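PDB 5MV0: L protein from CAS virus, which probably cleaves capped host mRNAs through its N-terminal cap-snatching endonuclease domain, supplying primers for viral transcription by the polymerase. Local coordinates for residues B[12-17]-B[159-164]; B[18-23]-B[152-157]. All coordinates share one frame; numbering follows the deposited sequence. Where two conformers were deposited one is given.

How the interactions relate
Both contacts join helix 4-20 to helix 155-170 and lie on the same side of the chain's centre, their own centres about 9 Å apart. Interaction 1 takes the middle of the antiparallel pair: every touching residue is buried and no hydrogen bond crosses it. Interaction 2, nested inside the chain loop that interaction 1 closes, takes the pair's end, where helix 4-20 stops and helix 155-170 starts; it is only partly buried and adds a hydrogen bond and a water to its apolar packing. The two meet directly, Ile17 CG1 lying 3.9 Å from both Leu157 CB and Val153 CG1. Apolar packing thus gives way to mixed chemistry toward the more exposed end of the helix pair.

Interaction 1 of 2, residues B[12-17]-B[159-164]; sequences NVILEI and FELLKL
Val13 and Leu161 form the centre of an antiparallel helix-helix packing in the cap-snatching domain, with 61 and 71 Å² of their surfaces buried by the contact. The short segments 12-17 and 159-164 run at 155° to each other with their axes 10.0 Å apart, a separation bridged by side chains, with no hydrogen bond across it. The two methyls of Val13 divide the work. CG1, turned anti to the backbone N (chi1 168°), meets Leu161 CD2 at 3.6 Å, while CG2 lies against the aliphatic base of Glu160, 3.8 Å from its CB, and also touches Leu164 CD1. Glu160 thus contributes only hydrocarbon here: its chain bends at chi2 and carries the carboxylate away to a salt bridge with Arg156. Leu161 is forked in its use as well. Its CD2 also meets Ile14, whose side chain crosses that of Leu161 at about a right angle, Ile14 CG1 lying 3.8 Å from Leu161 CD2. Helix 34-57 flanks the same apolar layer, with Leu37 against Ile14, Ala41 against Leu161, and Leu44 and Ile48 against Ile17. The other prong of Leu161 meets Ile17 tip to tip, Ile17 CD1 to Leu161 CD1 at 3.7 Å.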
loop_
_atom_site.group_PDB
_atom_site.type_symbol
_atom_site.label_atom_id
_atom_site.label_comp_id
_atom_site.label_asym_id
_atom_site.label_seq_id
_atom_site.Cartn_x
_atom_site.Cartn_y
_atom_site.Cartn_z
ATOM N N ASN B 12 -11.550 -3.814 2.594
ATOM C CA ASN B 12 -10.369 -4.560 3.003
ATOM C C ASN B 12 -9.565 -5.053 1.794
ATOM O O ASN B 12 -8.330 -4.968 1.790
ATOM C CB ASN B 12 -10.806 -5.713 3.899
ATOM C CG ASN B 12 -9.641 -6.556 4.369
ATOM O OD1 ASN B 12 -9.328 -7.578 3.764
ATOM N ND2 ASN B 12 -8.995 -6.131 5.450
ATOM N N VAL B 13 -10.245 -5.559 0.755
ATOM C CA VAL B 13 -9.558 -5.956 -0.479
ATOM C C VAL B 13 -8.775 -4.779 -1.055
ATOM O O VAL B 13 -7.590 -4.897 -1.389
ATOM C CB VAL B 13 -10.569 -6.501 -1.512
ATOM C CG1 VAL B 13 -9.907 -6.648 -2.901
ATOM C CG2 VAL B 13 -11.196 -7.816 -1.042
ATOM N N ILE B 14 -9.422 -3.618 -1.181
ATOM C CA ILE B 14 -8.737 -2.465 -1.766
ATOM C C ILE B 14 -7.559 -2.046 -0.893
ATOM O O ILE B 14 -6.455 -1.764 -1.391
ATOM C CB ILE B 14 -9.736 -1.310 -1.978
ATOM C CG1 ILE B 14 -10.778 -1.689 -3.047
ATOM C CG2 ILE B 14 -9.007 -0.049 -2.348
ATOM C CD1 ILE B 14 -11.836 -0.599 -3.265
ATOM N N LEU B 15 -7.765 -2.015 0.423
ATOM C CA LEU B 15 -6.677 -1.656 1.327
ATOM C C LEU B 15 -5.497 -2.602 1.170
ATOM O O LEU B 15 -4.335 -2.165 1.179
ATOM C CB LEU B 15 -7.165 -1.657 2.781
ATOM C CG LEU B 15 -8.044 -0.466 3.203
ATOM C CD1 LEU B 15 -8.773 -0.739 4.521
ATOM C CD2 LEU B 15 -7.219 0.795 3.332
ATOM N N GLU B 16 -5.768 -3.903 1.040
ATOM C CA GLU B 16 -4.671 -4.856 0.905
ATOM C C GLU B 16 -3.937 -4.666 -0.413
ATOM O O GLU B 16 -2.699 -4.716 -0.458
ATOM C CB GLU B 16 -5.182 -6.300 1.021
ATOM C CG GLU B 16 -4.036 -7.312 1.000
ATOM C CD GLU B 16 -4.454 -8.748 1.271
ATOM O OE1 GLU B 16 -3.577 -9.565 1.641
ATOM O OE2 GLU B 16 -5.652 -9.069 1.109
ATOM N N ILE B 17 -4.683 -4.480 -1.504
ATOM C CA ILE B 17 -4.059 -4.252 -2.811
ATOM C C ILE B 17 -3.167 -3.024 -2.791
ATOM O O ILE B 17 -2.052 -3.033 -3.339
ATOM C CB ILE B 17 -5.139 -4.122 -3.901
ATOM C CG1 ILE B 17 -5.816 -5.480 -4.121
ATOM C CG2 ILE B 17 -4.509 -3.596 -5.192
ATOM C CD1 ILE B 17 -7.013 -5.392 -5.082
ATOM N N PHE B 159 -9.877 -10.842 -8.497
ATOM C CA PHE B 159 -11.186 -11.477 -8.586
ATOM C C PHE B 159 -12.177 -10.838 -7.622
ATOM O O PHE B 159 -13.324 -10.563 -7.987
ATOM C CB PHE B 159 -11.079 -12.980 -8.298
ATOM C CG PHE B 159 -12.418 -13.618 -8.060
ATOM C CD1 PHE B 159 -13.267 -13.883 -9.134
ATOM C CD2 PHE B 159 -12.866 -13.884 -6.769
ATOM C CE1 PHE B 159 -14.530 -14.432 -8.922
ATOM C CE2 PHE B 159 -14.128 -14.430 -6.552
ATOM C CZ PHE B 159 -14.956 -14.715 -7.625
ATOM N N GLU B 160 -11.761 -10.626 -6.367
ATOM C CA GLU B 160 -12.683 -10.075 -5.372
ATOM C C GLU B 160 -13.118 -8.657 -5.719
ATOM O O GLU B 160 -14.250 -8.267 -5.400
ATOM C CB GLU B 160 -12.046 -10.102 -3.979
ATOM C CG GLU B 160 -11.838 -11.500 -3.439
ATOM C CD GLU B 160 -13.146 -12.249 -3.220
ATOM O OE1 GLU B 160 -14.165 -11.604 -2.909
ATOM O OE2 GLU B 160 -13.162 -13.488 -3.374
ATOM N N LEU B 161 -12.242 -7.864 -6.346
ATOM C CA LEU B 161 -12.668 -6.541 -6.805
ATOM C C LEU B 161 -13.869 -6.670 -7.725
ATOM O O LEU B 161 -14.840 -5.914 -7.619
ATOM C CB LEU B 161 -11.536 -5.830 -7.551
ATOM C CG LEU B 161 -10.313 -5.363 -6.775
ATOM C CD1 LEU B 161 -9.410 -4.624 -7.741
ATOM C CD2 LEU B 161 -10.753 -4.454 -5.606
ATOM N N LEU B 162 -13.816 -7.650 -8.619
ATOM C CA LEU B 162 -14.872 -7.847 -9.607
ATOM C C LEU B 162 -16.130 -8.435 -8.970
ATOM O O LEU B 162 -17.240 -7.939 -9.192
ATOM C CB LEU B 162 -14.337 -8.753 -10.716
ATOM C CG LEU B 162 -15.293 -9.174 -11.842
ATOM C CD1 LEU B 162 -15.653 -7.973 -12.713
ATOM C CD2 LEU B 162 -14.668 -10.313 -12.672
ATOM N N LYS B 163 -15.980 -9.498 -8.176
ATOM C CA LYS B 163 -17.150 -10.152 -7.603
ATOM C C LYS B 163 -17.865 -9.255 -6.594
ATOM O O LYS B 163 -19.104 -9.202 -6.572
ATOM C CB LYS B 163 -16.754 -11.467 -6.926
ATOM C CG LYS B 163 -17.956 -12.087 -6.218
ATOM C CD LYS B 163 -17.630 -13.316 -5.446
ATOM C CE LYS B 163 -18.907 -13.898 -4.866
ATOM N NZ LYS B 163 -18.625 -15.170 -4.147
ATOM N N LEU B 164 -17.111 -8.559 -5.733
ATOM C CA LEU B 164 -17.748 -7.759 -4.689
ATOM C C LEU B 164 -18.372 -6.501 -5.266
ATOM O O LEU B 164 -19.434 -6.067 -4.809
ATOM C CB LEU B 164 -16.750 -7.397 -3.589
ATOM C CG LEU B 164 -16.205 -8.598 -2.806
ATOM C CD1 LEU B 164 -15.137 -8.166 -1.804
ATOM C CD2 LEU B 164 -17.342 -9.365 -2.115
#

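Interaction 2 of 2, residues B[18-23]-B[152-157]; sequences LSIEPD and NVPERL
Ile20 is the main bump of this contact, projecting from the last turn of helix 4-20 into a shallow hollow on the bend that leads from Asn152 into helix 155-170. Asn152 O, Pro154 CD and Leu157 CD1 line that hollow, and the tip and branch methyl of Ile20 fit different parts of it. Ile20 CD1 rests over the notch where Pro154 and Leu157 meet, tip to tip with Pro154 CD at 3.7 Å and 4.0 Å from Leu157 CD1; Ile20 CG2 lies 3.6 Å from Asn152 O. Beside it a second bump, the Val153 CG2 methyl, meets Glu21 CG at 3.8 Å, their side chains crossing obliquely. The Glu21 chain then bends at chi2 (-78°), bringing OE2 to Asn152 ND2, which donates at 2.7 Å from 37° above the carboxylate plane. A water accepting from Asn152 N also lies near OE2, and Arg55 of helix 34-57 forms a salt bridge to that oxygen, which probably steadies its negative charge. Glu21 is the first residue to leave helical geometry and Pro154 occupies an N-cap position, so the contact joins a helix C-terminus to a helix N-terminus, as expected at the end of an antiparallel helix pair.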
loop_
_atom_site.group_PDB
_atom_site.type_symbol
_atom_site.label_atom_id
_atom_site.label_comp_id
_atom_site.label_asym_id
_atom_site.label_seq_id
_atom_site.Cartn_x
_atom_site.Cartn_y
_atom_site.Cartn_z
ATOM N N LEU B 18 -3.650 -1.933 -2.199
ATOM C CA LEU B 18 -2.848 -0.722 -2.158
ATOM C C LEU B 18 -1.658 -0.851 -1.213
ATOM O O LEU B 18 -0.697 -0.090 -1.354
ATOM C CB LEU B 18 -3.723 0.482 -1.767
ATOM C CG LEU B 18 -4.917 0.760 -2.708
ATOM C CD1 LEU B 18 -5.642 2.045 -2.311
ATOM C CD2 LEU B 18 -4.523 0.812 -4.174
ATOM N N SER B 19 -1.707 -1.776 -0.251
ATOM C CA SER B 19 -0.523 -2.062 0.560
ATOM C C SER B 19 0.527 -2.812 -0.250
ATOM O O SER B 19 1.736 -2.575 -0.094
ATOM C CB SER B 19 -0.919 -2.875 1.793
ATOM O OG SER B 19 -1.897 -2.194 2.584
ATOM N N ILE B 20 0.076 -3.739 -1.101
ATOM C CA ILE B 20 0.977 -4.576 -1.892
ATOM C C ILE B 20 1.632 -3.772 -3.012
ATOM O O ILE B 20 2.814 -3.966 -3.317
ATOM C CB ILE B 20 0.196 -5.779 -2.451
ATOM C CG1 ILE B 20 -0.250 -6.707 -1.324
ATOM C CG2 ILE B 20 1.027 -6.542 -3.498
ATOM C CD1 ILE B 20 -1.230 -7.813 -1.775
ATOM N N GLU B 21 0.873 -2.881 -3.663
ATOM C CA GLU B 21 1.360 -2.057 -4.778
ATOM C C GLU B 21 1.003 -0.605 -4.508
ATOM O O GLU B 21 0.034 -0.073 -5.075
ATOM C CB GLU B 21 0.761 -2.494 -6.121
ATOM C CG GLU B 21 1.403 -3.719 -6.740
ATOM C CD GLU B 21 2.739 -3.422 -7.426
ATOM O OE1 GLU B 21 3.285 -2.293 -7.300
ATOM O OE2 GLU B 21 3.229 -4.335 -8.115
ATOM N N PRO B 22 1.768 0.074 -3.647
ATOM C CA PRO B 22 1.389 1.431 -3.216
ATOM C C PRO B 22 1.480 2.494 -4.293
ATOM O O PRO B 22 0.968 3.600 -4.072
ATOM C CB PRO B 22 2.379 1.723 -2.071
ATOM C CG PRO B 22 2.809 0.375 -1.590
ATOM C CD PRO B 22 2.876 -0.469 -2.844
ATOM N N ASP B 23 2.114 2.224 -5.438
ATOM C CA ASP B 23 2.018 3.164 -6.555
ATOM C C ASP B 23 0.575 3.385 -6.990
ATOM O O ASP B 23 0.270 4.405 -7.615
ATOM C CB ASP B 23 2.827 2.676 -7.756
ATOM C CG ASP B 23 4.321 2.830 -7.555
ATOM O OD1 ASP B 23 4.730 3.630 -6.689
ATOM O OD2 ASP B 23 5.084 2.147 -8.269
ATOM N N ASN B 152 2.383 -8.301 -9.109
ATOM C CA ASN B 152 2.583 -8.678 -7.714
ATOM C C ASN B 152 1.283 -8.824 -6.930
ATOM O O ASN B 152 1.328 -9.266 -5.778
ATOM C CB ASN B 152 3.451 -7.639 -7.014
ATOM C CG ASN B 152 4.794 -7.475 -7.667
ATOM O OD1 ASN B 152 5.524 -8.445 -7.840
ATOM N ND2 ASN B 152 5.113 -6.248 -8.076
ATOM N N VAL B 153 0.142 -8.438 -7.491
ATOM C CA VAL B 153 -1.119 -8.542 -6.758
ATOM C C VAL B 153 -1.692 -9.940 -6.940
ATOM O O VAL B 153 -1.869 -10.385 -8.084
ATOM C CB VAL B 153 -2.130 -7.480 -7.213
ATOM C CG1 VAL B 153 -3.397 -7.611 -6.392
ATOM C CG2 VAL B 153 -1.539 -6.096 -7.067
ATOM N N PRO B 154 -1.999 -10.658 -5.852
ATOM C CA PRO B 154 -2.583 -12.001 -5.983
ATOM C C PRO B 154 -3.864 -11.974 -6.809
ATOM O O PRO B 154 -4.712 -11.091 -6.643
ATOM C CB PRO B 154 -2.869 -12.415 -4.533
ATOM C CG PRO B 154 -1.984 -11.536 -3.678
ATOM C CD PRO B 154 -1.823 -10.243 -4.445
ATOM N N GLU B 155 -4.009 -12.971 -7.692
ATOM C CA GLU B 155 -5.160 -12.993 -8.590
ATOM C C GLU B 155 -6.475 -13.049 -7.826
ATOM O O GLU B 155 -7.493 -12.530 -8.306
ATOM C CB GLU B 155 -5.083 -14.175 -9.561
ATOM C CG GLU B 155 -6.114 -14.034 -10.676
ATOM C CD GLU B 155 -6.156 -15.200 -11.648
ATOM O OE1 GLU B 155 -5.363 -16.157 -11.497
ATOM O OE2 GLU B 155 -6.999 -15.147 -12.569
ATOM N N ARG B 156 -6.480 -13.662 -6.639
ATOM C CA ARG B 156 -7.719 -13.730 -5.874
ATOM C C ARG B 156 -8.231 -12.334 -5.527
ATOM O O ARG B 156 -9.448 -12.107 -5.478
ATOM C CB ARG B 156 -7.499 -14.555 -4.607
ATOM C CG ARG B 156 -8.752 -14.787 -3.797
ATOM C CD ARG B 156 -9.831 -15.416 -4.656
ATOM N NE ARG B 156 -11.086 -15.594 -3.928
ATOM C CZ ARG B 156 -11.467 -16.727 -3.346
ATOM N NH1 ARG B 156 -10.686 -17.803 -3.396
ATOM N NH2 ARG B 156 -12.636 -16.781 -2.719
ATOM N N LEU B 157 -7.326 -11.389 -5.280
ATOM C CA LEU B 157 -7.770 -10.039 -4.934
ATOM C C LEU B 157 -8.339 -9.307 -6.150
ATOM O O LEU B 157 -9.328 -8.572 -6.027
ATOM C CB LEU B 157 -6.622 -9.253 -4.304
ATOM C CG LEU B 157 -6.103 -9.781 -2.961
ATOM C CD1 LEU B 157 -4.977 -8.897 -2.411
ATOM C CD2 LEU B 157 -7.247 -9.895 -1.948
HETATM O O HOH W 1 1.722 -5.633 -9.643
#